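Local coordinates for protein Blo t 1 allergen (PDB 5JT8) that is a mite allergen of the papain cysteine-protease family, probably a protease held inactive here by its still attached propeptide, at residues Met78-Phe83 / Ser257-Arg262; Gly227-Arg232 / Val328-Leu333; Val268-Ala273 / Tyr314-His319. All blocks are in the same frame, centred on the assembly; numbering follows the deposited sequence.

Following the chain from the N terminus, residues 78-83 of the propeptide inhibitor domain come first. After 173 intervening residues comes 257-262, where interaction 1 closes its loop and ties propeptide to protease. Before that, 227-232 has opened interaction 2, so the two contacts cross. Interaction 3 (268-273 with 314-319) opens after interaction 1 has closed, and lies wholly inside the loop that 328-333 closes at the C terminus. Interactions 1 and 3 touch, with Tyr-260 packed on Leu-269 and Val-272, and share a nitrate ion. Interaction 2 lies across the molecule, its centre about 28 Å from that of interaction 1, where the C-terminal strand meets helices of the protease.

Interaction 1: Met78-Phe83 / Ser257-Arg262; sequences MSEQEF and SNNYFR. With NO3 (nitrate ion), chain H.
Arg-262 reaches across to the backbone of Met-78 and lies over the ring of Phe-83 on the way. Its chain is fully extended, with CG anti to the backbone N (chi1 -175°). Beyond CB, Arg-262 CG sits 3.9 Å from Phe-83 CE2, and Arg-262 CD 3.8 Å from Phe-83 CD2. NE passes over one face of the ring. The guanidinium then lies nearly parallel to the ring, the planes 18° apart, with Phe-83 CB over its centre. At the tip, Arg-262 NH2 points at Met-78 O, but the modelled 2.4 Å is too short, so the bond's detail is doubtful. Arg-262 NH1 adds a weak, bent bond to Met-78 O at 3.3 Å. Tyr-75 O also accepts from NH2. Here the propeptide meets the protease. Residues 257-262 probably belong to the prosegment-binding loop known from papain-family proenzymes. Both helices start in the contact: Ser-79 and Glu-82 form a capping box with weak bonds, and Asn-258 OD1 caps the other, accepting from Phe-261 N on a lone pair. Nearby, Ser-257 CA meets the edge of the Phe-83 ring, and Ser-257 CB lies 3.6 Å from Phe-83 CD2, while Ser-257 OG bonds Asp-280. Two waters link the segments further out. One donates to Glu-80 OE1 and Ser-257 OG. The other donates to Glu-80 OE2 and accepts from Asn-259 N at 3.0 Å.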
loop_
_atom_site.group_PDB
_atom_site.type_symbol
_atom_site.label_atom_id
_atom_site.label_comp_id
_atom_site.label_asym_id
_atom_site.label_seq_id
_atom_site.Cartn_x
_atom_site.Cartn_y
_atom_site.Cartn_z
ATOM N N MET A 78 14.618 -6.487 9.593
ATOM C CA MET A 78 13.638 -7.370 10.217
ATOM C C MET A 78 13.521 -8.691 9.460
ATOM O O MET A 78 13.793 -8.762 8.259
ATOM C CB MET A 78 12.266 -6.690 10.294
ATOM C CG MET A 78 12.282 -5.323 10.953
ATOM S SD MET A 78 10.668 -4.509 11.003
ATOM C CE MET A 78 11.166 -2.843 11.431
ATOM N N SER A 79 13.113 -9.738 10.164
ATOM C CA SER A 79 12.811 -11.003 9.512
ATOM C C SER A 79 11.456 -10.899 8.822
ATOM O O SER A 79 10.723 -9.937 9.035
ATOM C CB SER A 79 12.813 -12.151 10.522
ATOM O OG SER A 79 11.861 -11.924 11.546
ATOM N N GLU A 80 11.121 -11.889 8.004
ATOM C CA GLU A 80 9.831 -11.900 7.332
ATOM C C GLU A 80 8.693 -11.862 8.355
ATOM O O GLU A 80 7.719 -11.115 8.199
ATOM C CB GLU A 80 9.706 -13.130 6.436
ATOM C CG GLU A 80 8.400 -13.212 5.686
ATOM C CD GLU A 80 8.421 -14.290 4.623
ATOM O OE1 GLU A 80 7.335 -14.656 4.118
ATOM O OE2 GLU A 80 9.531 -14.759 4.288
ATOM N N GLN A 81 8.836 -12.652 9.412
ATOM C CA GLN A 81 7.871 -12.649 10.504
ATOM C C GLN A 81 7.718 -11.247 11.117
ATOM O O GLN A 81 6.602 -10.768 11.305
ATOM C CB GLN A 81 8.290 -13.663 11.579
ATOM C CG GLN A 81 7.131 -14.264 12.365
ATOM C CD GLN A 81 7.578 -15.336 13.345
ATOM O OE1 GLN A 81 8.757 -15.697 13.401
ATOM N NE2 GLN A 81 6.630 -15.858 14.121
ATOM N N GLU A 82 8.843 -10.591 11.402
ATOM C CA GLU A 82 8.844 -9.288 12.076
ATOM C C GLU A 82 8.249 -8.183 11.197
ATOM O O GLU A 82 7.379 -7.424 11.639
ATOM C CB GLU A 82 10.272 -8.911 12.508
ATOM C CG GLU A 82 10.814 -9.750 13.667
ATOM C CD GLU A 82 12.159 -9.257 14.200
ATOM O OE1 GLU A 82 12.952 -8.680 13.424
ATOM O OE2 GLU A 82 12.424 -9.451 15.406
ATOM N N PHE A 83 8.727 -8.100 9.958
ATOM C CA PHE A 83 8.228 -7.133 8.981
ATOM C C PHE A 83 6.709 -7.245 8.816
ATOM O O PHE A 83 5.980 -6.253 8.912
ATOM C CB PHE A 83 8.932 -7.342 7.639
ATOM C CG PHE A 83 8.572 -6.325 6.597
ATOM C CD1 PHE A 83 8.752 -4.974 6.835
ATOM C CD2 PHE A 83 8.079 -6.722 5.366
ATOM C CE1 PHE A 83 8.427 -4.039 5.871
ATOM C CE2 PHE A 83 7.759 -5.793 4.398
ATOM C CZ PHE A 83 7.931 -4.448 4.649
ATOM N N SER A 257 4.914 -8.544 2.802
ATOM C CA SER A 257 6.105 -9.022 3.509
ATOM C C SER A 257 6.820 -10.165 2.776
ATOM O O SER A 257 7.887 -10.608 3.207
ATOM C CB SER A 257 5.754 -9.456 4.939
ATOM O OG SER A 257 4.831 -10.529 4.966
ATOM N N ASN A 258 6.237 -10.630 1.673
ATOM C CA ASN A 258 6.920 -11.572 0.778
ATOM C C ASN A 258 8.287 -11.028 0.344
ATOM O O ASN A 258 8.403 -9.851 -0.010
ATOM C CB ASN A 258 6.050 -11.875 -0.450
ATOM C CG ASN A 258 6.798 -12.668 -1.513
ATOM O OD1 ASN A 258 7.583 -12.115 -2.288
ATOM N ND2 ASN A 258 6.552 -13.970 -1.558
ATOM N N ASN A 259 9.313 -11.878 0.383
ATOM C CA ASN A 259 10.694 -11.447 0.135
ATOM C C ASN A 259 10.883 -10.729 -1.187
ATOM O O ASN A 259 11.552 -9.704 -1.249
ATOM C CB ASN A 259 11.642 -12.644 0.187
ATOM C CG ASN A 259 12.098 -12.962 1.590
ATOM O OD1 ASN A 259 12.383 -12.058 2.373
ATOM N ND2 ASN A 259 12.165 -14.251 1.920
ATOM N N TYR A 260 10.274 -11.260 -2.241
ATOM C CA TYR A 260 10.418 -10.686 -3.578
ATOM C C TYR A 260 9.749 -9.315 -3.663
ATOM O O TYR A 260 10.320 -8.359 -4.189
ATOM C CB TYR A 260 9.834 -11.635 -4.634
ATOM C CG TYR A 260 10.557 -12.968 -4.705
ATOM C CD1 TYR A 260 10.218 -14.011 -3.849
ATOM C CD2 TYR A 260 11.586 -13.181 -5.617
ATOM C CE1 TYR A 260 10.879 -15.230 -3.903
ATOM C CE2 TYR A 260 12.258 -14.393 -5.671
ATOM C CZ TYR A 260 11.898 -15.414 -4.815
ATOM O OH TYR A 260 12.555 -16.624 -4.863
ATOM N N PHE A 261 8.534 -9.214 -3.149
ATOM C CA PHE A 261 7.857 -7.929 -3.163
ATOM C C PHE A 261 8.574 -6.947 -2.241
ATOM O O PHE A 261 8.785 -5.784 -2.594
ATOM C CB PHE A 261 6.390 -8.061 -2.750
ATOM C CG PHE A 261 5.643 -6.773 -2.854
ATOM C CD1 PHE A 261 5.118 -6.363 -4.077
ATOM C CD2 PHE A 261 5.521 -5.935 -1.754
ATOM C CE1 PHE A 261 4.448 -5.164 -4.190
ATOM C CE2 PHE A 261 4.866 -4.729 -1.861
ATOM C CZ PHE A 261 4.320 -4.342 -3.076
ATOM N N ARG A 262 8.945 -7.435 -1.059
ATOM C CA ARG A 262 9.662 -6.647 -0.051
ATOM C C ARG A 262 10.846 -5.867 -0.614
ATOM O O ARG A 262 11.007 -4.667 -0.359
ATOM C CB ARG A 262 10.145 -7.577 1.063
ATOM C CG ARG A 262 10.813 -6.912 2.237
ATOM C CD ARG A 262 11.036 -7.936 3.347
ATOM N NE ARG A 262 11.862 -7.397 4.420
ATOM C CZ ARG A 262 12.209 -8.069 5.511
ATOM N NH1 ARG A 262 11.799 -9.319 5.687
ATOM N NH2 ARG A 262 12.972 -7.484 6.424
HETATM N N NO3 H . 6.613 -17.150 -3.692
HETATM O O1 NO3 H . 6.508 -17.746 -4.809
HETATM O O2 NO3 H . 5.578 -16.972 -2.983
HETATM O O3 NO3 H . 7.740 -16.738 -3.278
HETATM O O HOH W 1 5.007 -13.287 5.275
HETATM O O HOH W 2 9.084 -14.778 1.169
#

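Interaction 2: Gly227-Arg232 / Val328-Leu333; sequences GYQQLR and VTYATL
Tyr-330 lays one face of its ring over Gln-229, and this pair lies at the middle of a two-stranded antiparallel sheet. The ring gets there because CG stands between the backbone N and the carbonyl carbon (chi1 67°). Tyr-330 CZ comes within 3.5 Å of Gln-229 CB. Leu-231 CD2 meets the edge of the same ring, 3.9 Å from Tyr-330 CE1, and Leu-231 CD1 reaches on to Val-328 CG1. Outside the pair, His-247 stacks on Tyr-330. This is the tight end. Backbone bonds run both ways between Gln-229 and Tyr-330, and Leu-231 N donates to Val-328 O at 2.6 Å, nearly along the C=O axis. The other end is looser. Thr-332 N donates to Gly-227 O at 2.8 Å from above the carbonyl plane, but the return bond, Gly-227 N to Thr-332 O, is bent and 3.2 Å long. No apolar side-chain contact joins these two residues. Gln-229 shares a partly exposed face with Tyr-330 and Thr-332. It bends at chi2 (71°), and Gln-229 NE2 donates to the O of the next residue, Gln-230, at 3.0 Å. On the other face Gln-230, Thr-329 and Ala-331 are buried. There Tyr-228 packs strand 227-230 on helix 187-196. Strand 329-332 meets helix 139-154 through Ala-331 and helix 237-247 through Tyr-330. Backbone bonds set the register throughout, while apolar cover gathers around Tyr-330 and Leu-231, which is consistent with a firmer hold there.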
loop_
_atom_site.group_PDB
_atom_site.type_symbol
_atom_site.label_atom_id
_atom_site.label_comp_id
_atom_site.label_asym_id
_atom_site.label_seq_id
_atom_site.Cartn_x
_atom_site.Cartn_y
_atom_site.Cartn_z
ATOM N N GLY A 227 -18.469 8.071 -1.197
ATOM C CA GLY A 227 -18.762 6.650 -1.143
ATOM C C GLY A 227 -17.571 5.813 -1.552
ATOM O O GLY A 227 -16.557 6.326 -2.044
ATOM N N TYR A 228 -17.686 4.510 -1.329
ATOM C CA TYR A 228 -16.652 3.574 -1.733
ATOM C C TYR A 228 -17.278 2.200 -1.916
ATOM O O TYR A 228 -18.342 1.920 -1.367
ATOM C CB TYR A 228 -15.535 3.519 -0.695
ATOM C CG TYR A 228 -15.991 3.010 0.652
ATOM C CD1 TYR A 228 -16.521 3.876 1.597
ATOM C CD2 TYR A 228 -15.894 1.658 0.981
ATOM C CE1 TYR A 228 -16.929 3.414 2.839
ATOM C CE2 TYR A 228 -16.312 1.189 2.222
ATOM C CZ TYR A 228 -16.825 2.063 3.138
ATOM O OH TYR A 228 -17.227 1.596 4.370
ATOM N N GLN A 229 -16.636 1.346 -2.698
ATOM C CA GLN A 229 -17.181 0.006 -2.918
ATOM C C GLN A 229 -16.062 -1.003 -3.048
ATOM O O GLN A 229 -15.148 -0.826 -3.845
ATOM C CB GLN A 229 -18.068 -0.032 -4.169
ATOM C CG GLN A 229 -18.547 -1.456 -4.553
ATOM C CD GLN A 229 -19.587 -2.017 -3.583
ATOM O OE1 GLN A 229 -20.620 -1.388 -3.333
ATOM N NE2 GLN A 229 -19.314 -3.205 -3.033
ATOM N N GLN A 230 -16.143 -2.062 -2.261
ATOM C CA GLN A 230 -15.160 -3.132 -2.321
ATOM C C GLN A 230 -15.617 -4.191 -3.278
ATOM O O GLN A 230 -16.738 -4.679 -3.147
ATOM C CB GLN A 230 -14.951 -3.742 -0.953
ATOM C CG GLN A 230 -14.251 -5.081 -0.965
ATOM C CD GLN A 230 -13.739 -5.451 0.417
ATOM O OE1 GLN A 230 -13.574 -4.586 1.267
ATOM N NE2 GLN A 230 -13.498 -6.732 0.647
ATOM N N LEU A 231 -14.766 -4.546 -4.234
ATOM C CA LEU A 231 -15.134 -5.537 -5.240
ATOM C C LEU A 231 -15.190 -6.956 -4.645
ATOM O O LEU A 231 -14.678 -7.223 -3.549
ATOM C CB LEU A 231 -14.158 -5.514 -6.427
ATOM C CG LEU A 231 -13.995 -4.259 -7.308
ATOM C CD1 LEU A 231 -13.077 -4.576 -8.508
ATOM C CD2 LEU A 231 -15.331 -3.709 -7.808
ATOM N N ARG A 232 -15.843 -7.843 -5.389
ATOM C CA ARG A 232 -15.924 -9.269 -5.084
ATOM C C ARG A 232 -14.543 -9.865 -4.791
ATOM O O ARG A 232 -13.579 -9.544 -5.483
ATOM C CB ARG A 232 -16.585 -9.979 -6.272
ATOM C CG ARG A 232 -16.480 -11.475 -6.283
ATOM C CD ARG A 232 -17.012 -12.034 -7.596
ATOM N NE ARG A 232 -16.739 -13.460 -7.684
ATOM C CZ ARG A 232 -15.729 -13.991 -8.363
ATOM N NH1 ARG A 232 -14.902 -13.220 -9.054
ATOM N NH2 ARG A 232 -15.558 -15.303 -8.370
ATOM N N VAL A 328 -10.109 -5.496 -3.501
ATOM C CA VAL A 328 -9.961 -4.298 -4.282
ATOM C C VAL A 328 -11.113 -3.344 -3.976
ATOM O O VAL A 328 -12.287 -3.743 -4.018
ATOM C CB VAL A 328 -9.915 -4.634 -5.766
ATOM C CG1 VAL A 328 -9.708 -3.377 -6.596
ATOM C CG2 VAL A 328 -8.793 -5.657 -6.023
ATOM N N THR A 329 -10.773 -2.095 -3.669
ATOM C CA THR A 329 -11.769 -1.109 -3.260
ATOM C C THR A 329 -11.584 0.187 -4.001
ATOM O O THR A 329 -10.477 0.715 -4.035
ATOM C CB THR A 329 -11.681 -0.799 -1.759
ATOM O OG1 THR A 329 -11.896 -1.994 -1.008
ATOM C CG2 THR A 329 -12.721 0.271 -1.360
ATOM N N TYR A 330 -12.659 0.716 -4.584
ATOM C CA TYR A 330 -12.589 2.047 -5.187
ATOM C C TYR A 330 -13.425 3.054 -4.383
ATOM O O TYR A 330 -14.244 2.673 -3.541
ATOM C CB TYR A 330 -13.045 2.008 -6.657
ATOM C CG TYR A 330 -14.532 1.683 -6.896
ATOM C CD1 TYR A 330 -14.958 0.376 -7.068
ATOM C CD2 TYR A 330 -15.486 2.693 -6.991
ATOM C CE1 TYR A 330 -16.297 0.075 -7.317
ATOM C CE2 TYR A 330 -16.827 2.405 -7.254
ATOM C CZ TYR A 330 -17.220 1.085 -7.414
ATOM O OH TYR A 330 -18.533 0.772 -7.672
ATOM N N ALA A 331 -13.191 4.338 -4.617
ATOM C CA ALA A 331 -13.967 5.362 -3.944
ATOM C C ALA A 331 -14.595 6.302 -4.958
ATOM O O ALA A 331 -14.248 6.285 -6.144
ATOM C CB ALA A 331 -13.090 6.151 -2.950
ATOM N N THR A 332 -15.507 7.130 -4.467
ATOM C CA THR A 332 -16.294 8.026 -5.293
ATOM C C THR A 332 -16.363 9.394 -4.629
ATOM O O THR A 332 -16.721 9.484 -3.447
ATOM C CB THR A 332 -17.721 7.485 -5.473
ATOM O OG1 THR A 332 -17.648 6.179 -6.056
ATOM C CG2 THR A 332 -18.537 8.411 -6.360
ATOM N N LEU A 333 -16.000 10.438 -5.368
ATOM C CA LEU A 333 -16.137 11.809 -4.878
ATOM C C LEU A 333 -17.555 12.345 -5.083
ATOM O O LEU A 333 -18.221 12.819 -4.143
ATOM C CB LEU A 333 -15.141 12.734 -5.571
ATOM C CG LEU A 333 -13.647 12.473 -5.384
ATOM C CD1 LEU A 333 -12.842 13.691 -5.824
ATOM C CD2 LEU A 333 -13.317 12.132 -3.928
ATOM O OXT LEU A 333 -18.047 12.301 -6.218
HETATM O O HOH W 3 -11.496 -7.877 -4.871
#

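Interaction 3: Val268-Ala273 / Tyr314-His319; sequences VLRGVA and YVERGH. With NO3 (nitrate ion), chain H; NO3 (nitrate ion), chain J.
A short, weakly formed parallel strand pair at the margin of the mixed sheet of the protease joins Leu-269 to Tyr-314, Val-315 and Glu-316. Leu-269 sits opposite Val-315 and bonds the residues on both sides of it, as parallel strands do. Leu-269 N donates to Tyr-314 O at 2.9 Å. Leu-269 O accepts from Glu-316 N at 3.0 Å, in a nearly straight bond of 175°. Beside these bonds, Val-268 CG2 packs on Tyr-314 CB at 4.1 Å. After Arg-270 and Glu-316 the backbones part, and Glu-316 fills the fork. CG of Glu-316 points opposite its main-chain N (chi1 175°), and the extended chain carries the carboxylate along residues 270-271. Glu-316 OE1 takes a weak but straight bond from Gly-271 N at 3.4 Å, and a further bond from Tyr-274 OH. Two donors, one of them weakly bonded, meet this oxygen and probably limit rotation of the carboxylate. Glu-316 OE2 lies beside the methylenes of Arg-270, 3.6 Å from Arg-270 CD. The guanidinium itself is turned elsewhere: Arg-270 NE is 4.8 Å from Glu-316 OE2, and NH2 makes a salt bridge with Asp-66, within the propeptide range. The two loops beyond the strands each hold a nitrate ion, probably from the crystallisation liquor. Ala-273 N donates to one. His-319 ND1 donates to O3 of the other at 2.7 Å, with the ion at the edge of the imidazole, and the ring of His-319 stacks on Tyr-274. On its other side strand 312-316 pairs antiparallel with strand 294-300, where Val-315 packs on Ile-299. Val-268 touches Val-294 of that strand and Val-291 of strand 281-291, and Arg-317 leads away to Asp-237 and Met-241 on helix 237-247.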
loop_
_atom_site.group_PDB
_atom_site.type_symbol
_atom_site.label_atom_id
_atom_site.label_comp_id
_atom_site.label_asym_id
_atom_site.label_seq_id
_atom_site.Cartn_x
_atom_site.Cartn_y
_atom_site.Cartn_z
ATOM N N VAL A 268 9.733 -6.635 -13.733
ATOM C CA VAL A 268 8.397 -7.177 -13.520
ATOM C C VAL A 268 8.472 -8.460 -12.706
ATOM O O VAL A 268 9.060 -9.456 -13.132
ATOM C CB VAL A 268 7.657 -7.465 -14.838
ATOM C CG1 VAL A 268 6.287 -8.055 -14.527
ATOM C CG2 VAL A 268 7.525 -6.195 -15.646
ATOM N N LEU A 269 7.889 -8.414 -11.521
ATOM C CA LEU A 269 7.847 -9.563 -10.640
ATOM C C LEU A 269 6.916 -10.622 -11.206
ATOM O O LEU A 269 5.697 -10.437 -11.233
ATOM C CB LEU A 269 7.396 -9.132 -9.238
ATOM C CG LEU A 269 7.688 -10.112 -8.102
ATOM C CD1 LEU A 269 9.181 -10.468 -8.074
ATOM C CD2 LEU A 269 7.251 -9.516 -6.769
ATOM N N ARG A 270 7.497 -11.726 -11.662
ATOM C CA ARG A 270 6.740 -12.846 -12.212
ATOM C C ARG A 270 6.823 -14.069 -11.305
ATOM O O ARG A 270 7.776 -14.217 -10.539
ATOM C CB ARG A 270 7.258 -13.238 -13.603
ATOM C CG ARG A 270 7.069 -12.210 -14.697
ATOM C CD ARG A 270 7.329 -12.851 -16.064
ATOM N NE ARG A 270 8.627 -13.511 -16.105
ATOM C CZ ARG A 270 9.074 -14.226 -17.135
ATOM N NH1 ARG A 270 8.321 -14.380 -18.220
ATOM N NH2 ARG A 270 10.273 -14.788 -17.079
ATOM N N GLY A 271 5.831 -14.952 -11.414
ATOM C CA GLY A 271 5.850 -16.232 -10.727
ATOM C C GLY A 271 5.903 -16.195 -9.207
ATOM O O GLY A 271 6.399 -17.120 -8.586
ATOM N N VAL A 272 5.392 -15.135 -8.591
ATOM C CA VAL A 272 5.400 -15.069 -7.132
ATOM C C VAL A 272 4.000 -15.254 -6.532
ATOM O O VAL A 272 3.052 -14.534 -6.894
ATOM C CB VAL A 272 5.998 -13.725 -6.632
ATOM C CG1 VAL A 272 5.768 -13.559 -5.145
ATOM C CG2 VAL A 272 7.478 -13.647 -6.957
ATOM N N ALA A 273 3.886 -16.243 -5.643
ATOM C CA ALA A 273 2.746 -16.393 -4.734
ATOM C C ALA A 273 1.407 -16.339 -5.445
ATOM O O ALA A 273 0.574 -15.489 -5.143
ATOM C CB ALA A 273 2.798 -15.313 -3.644
ATOM N N TYR A 314 6.079 -3.248 -10.311
ATOM C CA TYR A 314 5.374 -3.929 -11.374
ATOM C C TYR A 314 5.223 -5.413 -11.063
ATOM O O TYR A 314 6.214 -6.124 -10.888
ATOM C CB TYR A 314 6.092 -3.710 -12.707
ATOM C CG TYR A 314 6.282 -2.238 -13.032
ATOM C CD1 TYR A 314 5.234 -1.479 -13.535
ATOM C CD2 TYR A 314 7.502 -1.601 -12.804
ATOM C CE1 TYR A 314 5.395 -0.139 -13.824
ATOM C CE2 TYR A 314 7.675 -0.258 -13.094
ATOM C CZ TYR A 314 6.614 0.466 -13.610
ATOM O OH TYR A 314 6.767 1.801 -13.899
ATOM N N VAL A 315 3.977 -5.873 -10.978
ATOM C CA VAL A 315 3.714 -7.284 -10.723
ATOM C C VAL A 315 2.884 -7.893 -11.840
ATOM O O VAL A 315 1.886 -7.319 -12.258
ATOM C CB VAL A 315 2.959 -7.515 -9.373
ATOM C CG1 VAL A 315 2.634 -9.011 -9.185
ATOM C CG2 VAL A 315 3.769 -7.011 -8.214
ATOM N N GLU A 316 3.287 -9.074 -12.290
ATOM C CA GLU A 316 2.583 -9.786 -13.343
ATOM C C GLU A 316 1.088 -9.990 -13.031
ATOM O O GLU A 316 0.721 -10.322 -11.905
ATOM C CB GLU A 316 3.270 -11.131 -13.576
ATOM C CG GLU A 316 2.607 -12.048 -14.555
ATOM C CD GLU A 316 3.357 -13.380 -14.686
ATOM O OE1 GLU A 316 3.482 -14.126 -13.673
ATOM O OE2 GLU A 316 3.829 -13.663 -15.807
ATOM N N ARG A 317 0.243 -9.769 -14.034
ATOM C CA ARG A 317 -1.191 -10.042 -13.927
ATOM C C ARG A 317 -1.499 -11.516 -14.196
ATOM O O ARG A 317 -0.598 -12.307 -14.490
ATOM C CB ARG A 317 -1.980 -9.189 -14.922
ATOM C CG ARG A 317 -1.711 -7.705 -14.857
ATOM C CD ARG A 317 -2.908 -6.891 -15.404
ATOM N NE ARG A 317 -3.339 -7.297 -16.746
ATOM C CZ ARG A 317 -2.812 -6.816 -17.867
ATOM N NH1 ARG A 317 -1.830 -5.930 -17.808
ATOM N NH2 ARG A 317 -3.256 -7.231 -19.046
ATOM N N GLY A 318 -2.773 -11.878 -14.079
ATOM C CA GLY A 318 -3.240 -13.169 -14.568
ATOM C C GLY A 318 -3.212 -14.320 -13.577
ATOM O O GLY A 318 -3.603 -15.439 -13.916
ATOM N N HIS A 319 -2.773 -14.064 -12.350
ATOM C CA HIS A 319 -2.574 -15.161 -11.406
ATOM C C HIS A 319 -2.894 -14.834 -9.957
ATOM O O HIS A 319 -2.494 -15.598 -9.066
ATOM C CB HIS A 319 -1.128 -15.654 -11.464
ATOM C CG HIS A 319 -0.706 -16.110 -12.820
ATOM N ND1 HIS A 319 -1.047 -17.345 -13.324
ATOM C CD2 HIS A 319 -0.004 -15.485 -13.793
ATOM C CE1 HIS A 319 -0.560 -17.468 -14.546
ATOM N NE2 HIS A 319 0.088 -16.357 -14.850
HETATM N N NO3 H . 6.613 -17.150 -3.692
HETATM O O1 NO3 H . 6.508 -17.746 -4.809
HETATM O O2 NO3 H . 5.578 -16.972 -2.983
HETATM O O3 NO3 H . 7.740 -16.738 -3.278
HETATM N N NO3 J . -2.420 -19.916 -11.729
HETATM O O1 NO3 J . -1.621 -20.402 -12.585
HETATM O O2 NO3 J . -2.753 -20.604 -10.723
HETATM O O3 NO3 J . -2.881 -18.745 -11.877
#